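PDB 5FOO: 6-phospho-beta-d glycosidase from Streptococcus pyogenes, which probably hydrolyses 6-phospho-beta-glucosides, as a family 1 glycoside hydrolase also assigned beta-glucosidase activity. Local coordinates for residues N29-D32 / Y33-E36; I83-E87 / Q88-N92. The protein carries 1 engineered substitution. All coordinates share one frame; numbering follows the deposited sequence.

Contact 1 (N29-D32 / Y33-E36); sequences NLFD and YWYE
Phe31 and Trp34, three residues apart on one helix, send their rings side by side in the same direction. On Trp34, CB sits 3.5 Å from the carbonyl O of Leu30; further out, the indole offers CE3 to Phe31 CE1 at 3.7 Å, and CZ3 lies 3.9 Å from that same carbon. Phe31 CE1 meets the indole at its edge, near the indole plane. The phenyl and six-membered ring planes are inclined at 49°, an oblique pairing; on the far side of the indole, Trp34 NE1 makes a weak hydrogen bond to Glu38.

Residues 30-36 make up all but the last residue of helix 30-37, which opens with a capping box. Asn29 OD1 accepts from Asp32 N at 3.0 Å, the donor standing above the amide carbonyl plane, and Asp32 OD2 accepts in return from Asn29 N at 2.8 Å, on its anti side. Asp32 CG lies anti to the carbonyl carbon (chi1 -55°), which carries the carboxylate back over the helix start; OD2 also forms a salt bridge with Lys25. Asn29 ND2 donates to Gln78. The regular bonds then begin with Tyr33 N to Asn29 O and Trp34 N to Leu30 O. Phe31 also meets the ring of Trp424, a residue of the 6-phosphocyclophellitol pocket, and its own side chain lies about 8 Å from that ligand.

Contact 2 (I83-E87 / Q88-N92); sequences IDDFE and QATIN
An Asx turn at Asp85 shapes the bend of the loop between helices 79-82 and 93-108, and a single beta bridge joins Ile83 to Ile91 behind it. Asp85 OD1 accepts from Glu87 N at 3.0 Å, on the anti side of the carboxylate and 29° out of its plane; Gln88 N adds a weak bond to the same oxygen. OD2, the other branch, lies 3.8 Å from Gln88 CG, with the two side chains running alongside each other.

Thr90 joins the two arms through both backbone and hydroxyl. Its carbonyl O accepts from Asp84 N at 2.9 Å in a nearly straight bond (172° at the hydrogen), while Thr90 N donates to Asp85 O in the carbonyl plane, on a lone pair. With chi1 at 54°, OG1 sits between the backbone N and the carbonyl carbon, where it accepts from Asp85 N at 3.1 Å. A water 2.7 Å from Thr90 OG1 donates weakly to Asp84 OD2; Asp84 OD1 is held by Gln26. On the inner side, Ile83 CG2 approaches Thr90 O at 3.4 Å and CD1 reaches Ala89 CB at 4.3 Å.

One sound and one weak backbone N-H bond to Asp85 OD1 would be expected to favour the charged carboxylate somewhat.

In the fold
From the N terminus, the chain leaves strand 9-13 of the eight-stranded parallel barrel and reaches contact 1, the N-cap and most of helix 30-37. Helix 54-67, strand 72-76 and helix 79-82 follow before contact 2 turns the chain into helix 93-108. The two are in series, neither nested nor crossed: contact 1 lies within one capped helix, whereas contact 2 closes the loop between two helices. Their centres are 20 Å apart and their nearest atoms about 7 Å apart, without touching. Contact 1 packs against helix 124-130 and reaches toward the ligand pocket; contact 2 rests on helix 136-153 at the surface.

Contact 1 (N29-D32 / Y33-E36)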
loop_
_atom_site.group_PDB
_atom_site.type_symbol
_atom_site.label_atom_id
_atom_site.label_comp_id
_atom_site.label_asym_id
_atom_site.label_seq_id
_atom_site.Cartn_x
_atom_site.Cartn_y
_atom_site.Cartn_z
ATOM N N ASN A 29 -14.561 1.944 9.743
ATOM C CA ASN A 29 -14.179 1.601 8.418
ATOM C C ASN A 29 -14.679 0.225 8.021
ATOM O O ASN A 29 -15.283 -0.440 8.825
ATOM C CB ASN A 29 -12.657 1.833 8.198
ATOM C CG ASN A 29 -11.752 0.863 8.951
ATOM O OD1 ASN A 29 -11.941 -0.337 8.957
ATOM N ND2 ASN A 29 -10.679 1.397 9.479
ATOM N N LEU A 30 -14.426 -0.204 6.789
ATOM C CA LEU A 30 -14.927 -1.512 6.349
ATOM C C LEU A 30 -14.418 -2.598 7.228
ATOM O O LEU A 30 -15.216 -3.460 7.634
ATOM C CB LEU A 30 -14.576 -1.839 4.921
ATOM C CG LEU A 30 -15.085 -0.853 3.898
ATOM C CD1 LEU A 30 -14.799 -1.319 2.490
ATOM C CD2 LEU A 30 -16.572 -0.558 4.068
ATOM N N PHE A 31 -13.122 -2.593 7.546
ATOM C CA PHE A 31 -12.583 -3.685 8.398
ATOM C C PHE A 31 -13.075 -3.692 9.876
ATOM O O PHE A 31 -13.307 -4.759 10.437
ATOM C CB PHE A 31 -11.065 -3.743 8.352
ATOM C CG PHE A 31 -10.531 -4.663 7.289
ATOM C CD1 PHE A 31 -10.490 -6.037 7.502
ATOM C CD2 PHE A 31 -10.029 -4.148 6.082
ATOM C CE1 PHE A 31 -9.983 -6.880 6.518
ATOM C CE2 PHE A 31 -9.529 -4.974 5.095
ATOM C CZ PHE A 31 -9.506 -6.354 5.296
ATOM N N ASP A 32 -13.264 -2.509 10.469
ATOM C CA ASP A 32 -13.811 -2.398 11.784
ATOM C C ASP A 32 -15.195 -3.058 11.785
ATOM O O ASP A 32 -15.534 -3.779 12.739
ATOM C CB ASP A 32 -14.024 -0.952 12.235
ATOM C CG ASP A 32 -12.776 -0.091 12.159
ATOM O OD1 ASP A 32 -11.685 -0.582 12.502
ATOM O OD2 ASP A 32 -12.917 1.107 11.794
ATOM N N TYR A 33 -15.991 -2.761 10.758
ATOM C CA TYR A 33 -17.342 -3.294 10.644
ATOM C C TYR A 33 -17.375 -4.814 10.508
ATOM O O TYR A 33 -18.163 -5.534 11.207
ATOM C CB TYR A 33 -18.073 -2.705 9.448
ATOM C CG TYR A 33 -19.453 -3.286 9.287
ATOM C CD1 TYR A 33 -20.472 -2.917 10.167
ATOM C CD2 TYR A 33 -19.758 -4.154 8.224
ATOM C CE1 TYR A 33 -21.755 -3.426 10.020
ATOM C CE2 TYR A 33 -21.039 -4.662 8.053
ATOM C CZ TYR A 33 -22.023 -4.301 8.976
ATOM O OH TYR A 33 -23.272 -4.767 8.844
ATOM N N TRP A 34 -16.529 -5.270 9.591
ATOM C CA TRP A 34 -16.332 -6.670 9.348
ATOM C C TRP A 34 -15.943 -7.468 10.582
ATOM O O TRP A 34 -16.480 -8.565 10.818
ATOM C CB TRP A 34 -15.300 -6.907 8.235
ATOM C CG TRP A 34 -15.534 -8.194 7.399
ATOM C CD1 TRP A 34 -16.614 -9.045 7.436
ATOM C CD2 TRP A 34 -14.654 -8.717 6.413
ATOM N NE1 TRP A 34 -16.435 -10.066 6.530
ATOM C CE2 TRP A 34 -15.236 -9.889 5.903
ATOM C CE3 TRP A 34 -13.387 -8.329 5.946
ATOM C CZ2 TRP A 34 -14.630 -10.646 4.914
ATOM C CZ3 TRP A 34 -12.785 -9.080 4.938
ATOM C CH2 TRP A 34 -13.404 -10.208 4.433
ATOM N N TYR A 35 -14.984 -6.964 11.352
ATOM C CA TYR A 35 -14.654 -7.587 12.598
ATOM C C TYR A 35 -15.840 -7.595 13.586
ATOM O O TYR A 35 -16.015 -8.583 14.317
ATOM C CB TYR A 35 -13.390 -7.005 13.229
ATOM C CG TYR A 35 -13.065 -7.663 14.541
ATOM C CD1 TYR A 35 -12.388 -8.878 14.567
ATOM C CD2 TYR A 35 -13.513 -7.120 15.733
ATOM C CE1 TYR A 35 -12.123 -9.532 15.766
ATOM C CE2 TYR A 35 -13.283 -7.749 16.953
ATOM C CZ TYR A 35 -12.599 -8.955 16.964
ATOM O OH TYR A 35 -12.334 -9.566 18.143
ATOM N N GLU A 36 -16.614 -6.525 13.648
ATOM C CA GLU A 36 -17.794 -6.509 14.548
ATOM C C GLU A 36 -18.798 -7.627 14.211
ATOM O O GLU A 36 -19.327 -8.289 15.108
ATOM C CB GLU A 36 -18.505 -5.166 14.544
ATOM C CG GLU A 36 -17.780 -4.080 15.328
ATOM C CD GLU A 36 -18.544 -2.756 15.356
ATOM O OE1 GLU A 36 -19.707 -2.673 14.900
ATOM O OE2 GLU A 36 -17.949 -1.748 15.760
#

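Contact 2 (I83-E87 / Q88-N92)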
loop_
_atom_site.group_PDB
_atom_site.type_symbol
_atom_site.label_atom_id
_atom_site.label_comp_id
_atom_site.label_asym_id
_atom_site.label_seq_id
_atom_site.Cartn_x
_atom_site.Cartn_y
_atom_site.Cartn_z
ATOM N N ILE A 83 -12.956 12.871 9.887
ATOM C CA ILE A 83 -14.176 13.496 9.458
ATOM C C ILE A 83 -15.371 13.167 10.333
ATOM O O ILE A 83 -15.566 12.039 10.756
ATOM C CB ILE A 83 -14.452 13.166 7.977
ATOM C CG1 ILE A 83 -13.339 13.693 7.074
ATOM C CG2 ILE A 83 -15.816 13.733 7.545
ATOM C CD1 ILE A 83 -13.055 15.206 7.168
ATOM N N ASP A 84 -16.164 14.189 10.623
ATOM C CA ASP A 84 -17.334 14.055 11.440
ATOM C C ASP A 84 -18.510 13.754 10.484
ATOM O O ASP A 84 -18.978 12.629 10.421
ATOM C CB ASP A 84 -17.526 15.334 12.272
ATOM C CG ASP A 84 -18.874 15.375 13.028
ATOM O OD1 ASP A 84 -19.667 14.417 13.041
ATOM O OD2 ASP A 84 -19.168 16.416 13.589
ATOM N N ASP A 85 -18.913 14.731 9.672
ATOM C CA ASP A 85 -20.051 14.567 8.781
ATOM C C ASP A 85 -19.387 14.371 7.413
ATOM O O ASP A 85 -18.710 15.258 6.915
ATOM C CB ASP A 85 -20.949 15.827 8.888
ATOM C CG ASP A 85 -22.034 15.922 7.787
ATOM O OD1 ASP A 85 -22.058 15.144 6.816
ATOM O OD2 ASP A 85 -22.855 16.868 7.896
ATOM N N PHE A 86 -19.545 13.190 6.840
ATOM C CA PHE A 86 -18.947 12.850 5.563
ATOM C C PHE A 86 -19.434 13.690 4.395
ATOM O O PHE A 86 -18.666 13.940 3.482
ATOM C CB PHE A 86 -19.177 11.387 5.204
ATOM C CG PHE A 86 -18.529 10.418 6.127
ATOM C CD1 PHE A 86 -17.172 10.440 6.341
ATOM C CD2 PHE A 86 -19.266 9.435 6.733
ATOM C CE1 PHE A 86 -16.573 9.534 7.186
ATOM C CE2 PHE A 86 -18.665 8.505 7.574
ATOM C CZ PHE A 86 -17.310 8.551 7.795
ATOM N N GLU A 87 -20.701 14.090 4.415
ATOM C CA GLU A 87 -21.316 14.796 3.290
ATOM C C GLU A 87 -20.760 16.212 3.235
ATOM O O GLU A 87 -20.653 16.765 2.207
ATOM C CB GLU A 87 -22.849 14.898 3.477
ATOM C CG GLU A 87 -23.594 13.581 3.480
ATOM C CD GLU A 87 -23.535 12.854 2.126
ATOM O OE1 GLU A 87 -23.325 13.444 1.033
ATOM O OE2 GLU A 87 -23.738 11.669 2.137
ATOM N N GLN A 88 -20.371 16.787 4.356
ATOM C CA GLN A 88 -19.891 18.185 4.401
ATOM C C GLN A 88 -18.405 18.236 4.683
ATOM O O GLN A 88 -17.849 19.304 4.769
ATOM C CB GLN A 88 -20.665 18.950 5.510
ATOM C CG GLN A 88 -22.062 19.371 5.108
ATOM C CD GLN A 88 -22.011 20.594 4.201
ATOM O OE1 GLN A 88 -21.814 21.724 4.660
ATOM N NE2 GLN A 88 -22.156 20.372 2.907
ATOM N N ALA A 89 -17.762 17.083 4.841
ATOM C CA ALA A 89 -16.409 16.995 5.362
ATOM C C ALA A 89 -16.116 17.966 6.534
ATOM O O ALA A 89 -15.097 18.688 6.523
ATOM C CB ALA A 89 -15.423 17.185 4.233
ATOM N N THR A 90 -16.993 18.002 7.538
ATOM C CA THR A 90 -16.660 18.684 8.766
ATOM C C THR A 90 -15.664 17.842 9.564
ATOM O O THR A 90 -15.498 16.645 9.330
ATOM C CB THR A 90 -17.883 19.010 9.563
ATOM O OG1 THR A 90 -18.649 17.834 9.785
ATOM C CG2 THR A 90 -18.743 20.006 8.760
ATOM N N ILE A 91 -14.974 18.499 10.471
ATOM C CA ILE A 91 -13.781 17.941 11.172
ATOM C C ILE A 91 -14.085 17.390 12.550
ATOM O O ILE A 91 -14.786 17.997 13.312
ATOM C CB ILE A 91 -12.699 19.012 11.296
ATOM C CG1 ILE A 91 -12.229 19.431 9.880
ATOM C CG2 ILE A 91 -11.526 18.514 12.106
ATOM C CD1 ILE A 91 -11.313 20.646 9.860
ATOM N N ASN A 92 -13.666 16.170 12.834
ATOM C CA ASN A 92 -13.770 15.662 14.196
ATOM C C ASN A 92 -12.616 16.292 14.977
ATOM O O ASN A 92 -11.441 16.084 14.620
ATOM C CB ASN A 92 -13.618 14.139 14.219
ATOM C CG ASN A 92 -13.613 13.598 15.627
ATOM O OD1 ASN A 92 -12.674 13.781 16.424
ATOM N ND2 ASN A 92 -14.684 12.975 15.950
HETATM O O HOH W 1 -20.749 18.361 11.370
#